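Local coordinates for protein peptidoglycan-binding domain 1 (PDB 5NM7) that probably binds bacterial peptidoglycan and cleaves its glycan strands, as a modular phage endolysin that joins a peptidoglycan-binding domain to a lysozyme-like N-acetylmuramidase domain, at residues A[76-79]-A[80-84]; A[44-48]-A[49-53]. All blocks are in the same frame, centred on the assembly; numbering follows the deposited sequence.

Interaction 1 opens a helix and interaction 2 closes one. At 76-84 a capping box and a water-assisted aspartate-arginine salt bridge hold the first turns of helix 77-87; Leu80 packs on helices 91-101 and 207-219, Ala83 on the latter, while Arg82 lies exposed. At 44-53 the last turn of helix 36-48, in the putative peptidoglycan-binding domain, ends with a histidine that bonds back to a helix carbonyl and stacks on Phe45; Phe45, Gln46 and Leu51 are buried and Thr48 is at the surface. The two touch, their centres about 12 Å apart: Asp77 OD1, in a salt bridge with Arg95 of helix 91-101, probably also accepts from Ala53 N at 2.8 Å. A glycine lies by Asp79, another by Gln46.

Interaction 1 (A[76-79]-A[80-84]); sequences TDAD and LQRAA
Arg82 reaches back one turn along its own helix to Ala78 and Asp79. Its CB lies 3.6 Å from Ala78 O, the carbonyl that also accepts the backbone N-H of Arg82, and CG keeps the same company. The chain then bends at chi3 (-74°), which folds the guanidinium back over the first turn. NE turns to a water that also donates to Asp79 OD1, so this water bridges the two residues. CZ sits above Ala78 O, 3.6 Å away, with one face of the guanidinium laid on that carbonyl. NH1 rests against the Ala78 methyl. NH2 makes the salt bridge, 2.7 Å to Asp79 OD1 with an N-H...O angle of 158°. The carboxylate oxygen lies close to the guanidinium plane, yet the donor arrives from above the carboxylate plane, the two flat groups being turned 71° apart. NH2 also gives a proton to a second water, which is bonded to Thr76 OG1.

Asp79 has a second task at the start of helix 77-87: it forms a capping box with Thr76. Asp79 N donates to Thr76 OG1 at 3.2 Å, and Thr76 N answers to Asp79 OD2 at 2.9 Å, meeting the carboxylate on its anti side, somewhat out of its plane. The two carboxylate oxygens are thus divided, OD2 to the cap and OD1 to the arginine, which should fix the rotation of the group and probably favours its charged form. Asp79 and Ala83 also touch a bound glycine. Behind them the regular helix sets in, with Gln81 N to Asp77 O at 3.0 Å. Leu80, its CB 3.4 Å from Asp77 O, packs onto Arg95 and Leu211 of helices 91-101 and 207-219.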
loop_
_atom_site.group_PDB
_atom_site.type_symbol
_atom_site.label_atom_id
_atom_site.label_comp_id
_atom_site.label_asym_id
_atom_site.label_seq_id
_atom_site.Cartn_x
_atom_site.Cartn_y
_atom_site.Cartn_z
ATOM N N THR A 76 -6.303 7.656 -5.523
ATOM C CA THR A 76 -6.927 8.943 -5.152
ATOM C C THR A 76 -7.785 8.836 -3.880
ATOM O O THR A 76 -8.151 7.743 -3.480
ATOM C CB THR A 76 -7.808 9.444 -6.300
ATOM O OG1 THR A 76 -9.005 8.646 -6.373
ATOM C CG2 THR A 76 -7.078 9.383 -7.667
ATOM N N ASP A 77 -8.157 9.977 -3.296
ATOM C CA ASP A 77 -9.130 10.025 -2.191
ATOM C C ASP A 77 -10.406 9.281 -2.525
ATOM O O ASP A 77 -10.954 8.555 -1.682
ATOM C CB ASP A 77 -9.559 11.460 -1.846
ATOM C CG ASP A 77 -8.699 12.091 -0.819
ATOM O OD1 ASP A 77 -7.876 11.388 -0.173
ATOM O OD2 ASP A 77 -8.856 13.331 -0.650
ATOM N N ALA A 78 -10.877 9.469 -3.762
ATOM C CA ALA A 78 -12.122 8.860 -4.199
ATOM C C ALA A 78 -12.029 7.343 -4.193
ATOM O O ALA A 78 -13.028 6.671 -3.899
ATOM C CB ALA A 78 -12.539 9.344 -5.576
ATOM N N ASP A 79 -10.867 6.789 -4.530
ATOM C CA ASP A 79 -10.681 5.346 -4.397
ATOM C C ASP A 79 -10.844 4.884 -2.954
ATOM O O ASP A 79 -11.381 3.793 -2.721
ATOM C CB ASP A 79 -9.315 4.893 -4.904
ATOM C CG ASP A 79 -9.110 5.179 -6.371
ATOM O OD1 ASP A 79 -10.057 4.912 -7.180
ATOM O OD2 ASP A 79 -8.007 5.670 -6.708
ATOM N N LEU A 80 -10.352 5.672 -1.995
ATOM C CA LEU A 80 -10.495 5.291 -0.573
ATOM C C LEU A 80 -11.942 5.344 -0.141
ATOM O O LEU A 80 -12.397 4.470 0.623
ATOM C CB LEU A 80 -9.625 6.171 0.345
ATOM C CG LEU A 80 -8.117 5.994 0.078
ATOM C CD1 LEU A 80 -7.333 6.906 1.023
ATOM C CD2 LEU A 80 -7.639 4.566 0.219
ATOM N N GLN A 81 -12.683 6.354 -0.616
ATOM C CA GLN A 81 -14.117 6.421 -0.333
ATOM C C GLN A 81 -14.836 5.219 -0.910
ATOM O O GLN A 81 -15.666 4.584 -0.215
ATOM C CB GLN A 81 -14.753 7.720 -0.835
ATOM C CG GLN A 81 -16.251 7.844 -0.526
ATOM C CD GLN A 81 -16.547 7.922 0.963
ATOM O OE1 GLN A 81 -16.255 8.923 1.594
ATOM N NE2 GLN A 81 -17.149 6.876 1.523
ATOM N N ARG A 82 -14.487 4.830 -2.137
ATOM C CA ARG A 82 -15.096 3.627 -2.720
ATOM C C ARG A 82 -14.792 2.369 -1.903
ATOM O O ARG A 82 -15.688 1.518 -1.698
ATOM C CB ARG A 82 -14.714 3.454 -4.185
ATOM C CG ARG A 82 -15.485 4.388 -5.078
ATOM C CD ARG A 82 -15.122 4.174 -6.523
ATOM N NE ARG A 82 -13.790 4.688 -6.922
ATOM C CZ ARG A 82 -13.549 5.945 -7.363
ATOM N NH1 ARG A 82 -14.520 6.861 -7.480
ATOM N NH2 ARG A 82 -12.314 6.289 -7.730
ATOM N N ALA A 83 -13.547 2.243 -1.440
ATOM C CA ALA A 83 -13.164 1.131 -0.592
ATOM C C ALA A 83 -13.949 1.123 0.721
ATOM O O ALA A 83 -14.404 0.054 1.166
ATOM C CB ALA A 83 -11.653 1.120 -0.346
ATOM N N ALA A 84 -14.152 2.298 1.321
ATOM C CA ALA A 84 -14.950 2.401 2.552
ATOM C C ALA A 84 -16.382 1.921 2.330
ATOM O O ALA A 84 -16.947 1.179 3.137
ATOM C CB ALA A 84 -14.954 3.830 3.086
HETATM O O HOH W 1 -10.473 8.540 -8.474
HETATM O O HOH W 2 -11.760 2.884 -6.929
#

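Interaction 2 (A[44-48]-A[49-53])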
loop_
_atom_site.group_PDB
_atom_site.type_symbol
_atom_site.label_atom_id
_atom_site.label_comp_id
_atom_site.label_asym_id
_atom_site.label_seq_id
_atom_site.Cartn_x
_atom_site.Cartn_y
_atom_site.Cartn_z
ATOM N N ALA A 44 -5.409 19.611 2.261
ATOM C CA ALA A 44 -6.267 20.362 1.375
ATOM C C ALA A 44 -5.729 20.351 -0.052
ATOM O O ALA A 44 -6.479 20.178 -1.011
ATOM C CB ALA A 44 -6.471 21.793 1.885
ATOM N N PHE A 45 -4.420 20.526 -0.211
ATOM C CA PHE A 45 -3.810 20.433 -1.524
ATOM C C PHE A 45 -4.016 19.050 -2.148
ATOM O O PHE A 45 -4.378 18.922 -3.328
ATOM C CB PHE A 45 -2.303 20.742 -1.464
ATOM C CG PHE A 45 -1.605 20.521 -2.762
ATOM C CD1 PHE A 45 -1.643 21.490 -3.768
ATOM C CD2 PHE A 45 -0.936 19.322 -3.025
ATOM C CE1 PHE A 45 -1.047 21.240 -4.988
ATOM C CE2 PHE A 45 -0.328 19.096 -4.234
ATOM C CZ PHE A 45 -0.376 20.064 -5.220
ATOM N N GLN A 46 -3.794 18.007 -1.360
ATOM C CA GLN A 46 -3.902 16.660 -1.897
ATOM C C GLN A 46 -5.331 16.379 -2.349
ATOM O O GLN A 46 -5.553 15.867 -3.442
ATOM C CB GLN A 46 -3.451 15.653 -0.857
ATOM C CG GLN A 46 -1.941 15.642 -0.598
ATOM C CD GLN A 46 -1.563 14.954 0.697
ATOM O OE1 GLN A 46 -2.322 15.006 1.681
ATOM N NE2 GLN A 46 -0.400 14.335 0.729
ATOM N N ALA A 47 -6.281 16.772 -1.512
ATOM C CA ALA A 47 -7.697 16.484 -1.761
ATOM C C ALA A 47 -8.161 17.144 -3.024
ATOM O O ALA A 47 -8.826 16.519 -3.842
ATOM C CB ALA A 47 -8.562 16.917 -0.584
ATOM N N THR A 48 -7.764 18.396 -3.218
ATOM C CA THR A 48 -8.239 19.171 -4.356
ATOM C C THR A 48 -7.532 18.805 -5.661
ATOM O O THR A 48 -8.096 19.040 -6.709
ATOM C CB THR A 48 -8.155 20.678 -4.099
ATOM O OG1 THR A 48 -6.810 21.058 -3.855
ATOM C CG2 THR A 48 -9.008 21.061 -2.910
ATOM N N HIS A 49 -6.355 18.182 -5.609
ATOM C CA HIS A 49 -5.613 17.777 -6.820
ATOM C C HIS A 49 -5.629 16.260 -7.130
ATOM O O HIS A 49 -4.790 15.786 -7.883
ATOM C CB HIS A 49 -4.178 18.276 -6.733
ATOM C CG HIS A 49 -4.075 19.757 -6.754
ATOM N ND1 HIS A 49 -4.409 20.540 -5.671
ATOM C CD2 HIS A 49 -3.707 20.606 -7.740
ATOM C CE1 HIS A 49 -4.249 21.811 -5.989
ATOM N NE2 HIS A 49 -3.799 21.876 -7.227
ATOM N N GLY A 50 -6.559 15.519 -6.545
ATOM C CA GLY A 50 -6.697 14.083 -6.818
ATOM C C GLY A 50 -5.592 13.208 -6.257
ATOM O O GLY A 50 -5.224 12.195 -6.857
ATOM N N LEU A 51 -5.006 13.621 -5.138
ATOM C CA LEU A 51 -4.044 12.804 -4.431
ATOM C C LEU A 51 -4.775 12.189 -3.241
ATOM O O LEU A 51 -5.845 12.628 -2.857
ATOM C CB LEU A 51 -2.879 13.647 -3.916
ATOM C CG LEU A 51 -1.914 14.244 -4.948
ATOM C CD1 LEU A 51 -1.207 15.444 -4.372
ATOM C CD2 LEU A 51 -0.851 13.243 -5.309
ATOM N N VAL A 52 -4.142 11.227 -2.620
ATOM C CA VAL A 52 -4.611 10.768 -1.308
ATOM C C VAL A 52 -4.290 11.828 -0.237
ATOM O O VAL A 52 -3.131 12.206 -0.070
ATOM C CB VAL A 52 -3.965 9.424 -0.964
ATOM C CG1 VAL A 52 -4.209 9.054 0.492
ATOM C CG2 VAL A 52 -4.518 8.364 -1.916
ATOM N N ALA A 53 -5.326 12.261 0.483
ATOM C CA ALA A 53 -5.185 13.326 1.488
ATOM C C ALA A 53 -4.747 12.736 2.803
ATOM O O ALA A 53 -5.580 12.444 3.681
ATOM C CB ALA A 53 -6.462 14.108 1.635
#
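Phe45 O takes two protons from His49: ND1 of the ring reaches it at 2.8 Å, in the carbonyl plane and on a lone pair, while the backbone N comes in at 3.1 Å. CG of His49 lies beside its own backbone N (chi1 -66°), which brings ring and N-H to one oxygen. The carbonyl one residue on, Gln46 O, receives Leu51 N at 2.9 Å in a 6→1 bond. Beside the imidazole, Thr48 OG1 and Thr48 N reach Ala44 O from opposite faces of its plane.

These bonds finish helix 36-48: His49 is the first residue to leave helical angles, and Gly50, at positive phi (71°), swings the chain round into the loop before helix 59-67. The turn thus has the glycine and the outer bond of a Schellman motif. The His49 ring forms an offset stack on Phe45, centroids 4.1 Å apart and planes at 27°, with Phe45 CE1 over the middle of the imidazole. Farther out, Phe45 CE2 meets Leu51 CD1 at 3.8 Å. The extended Gln46 side chain lies along 51-53, CD 3.3 Å from Val52 O and OE1 3.3 Å from Ala53 CA; its amide is bonded to Thr61, Asp54 and Gly55, and it lines the pocket of a bound glycine. The methyls (CB) of Ala47 and Ala53 meet at 4.2 Å.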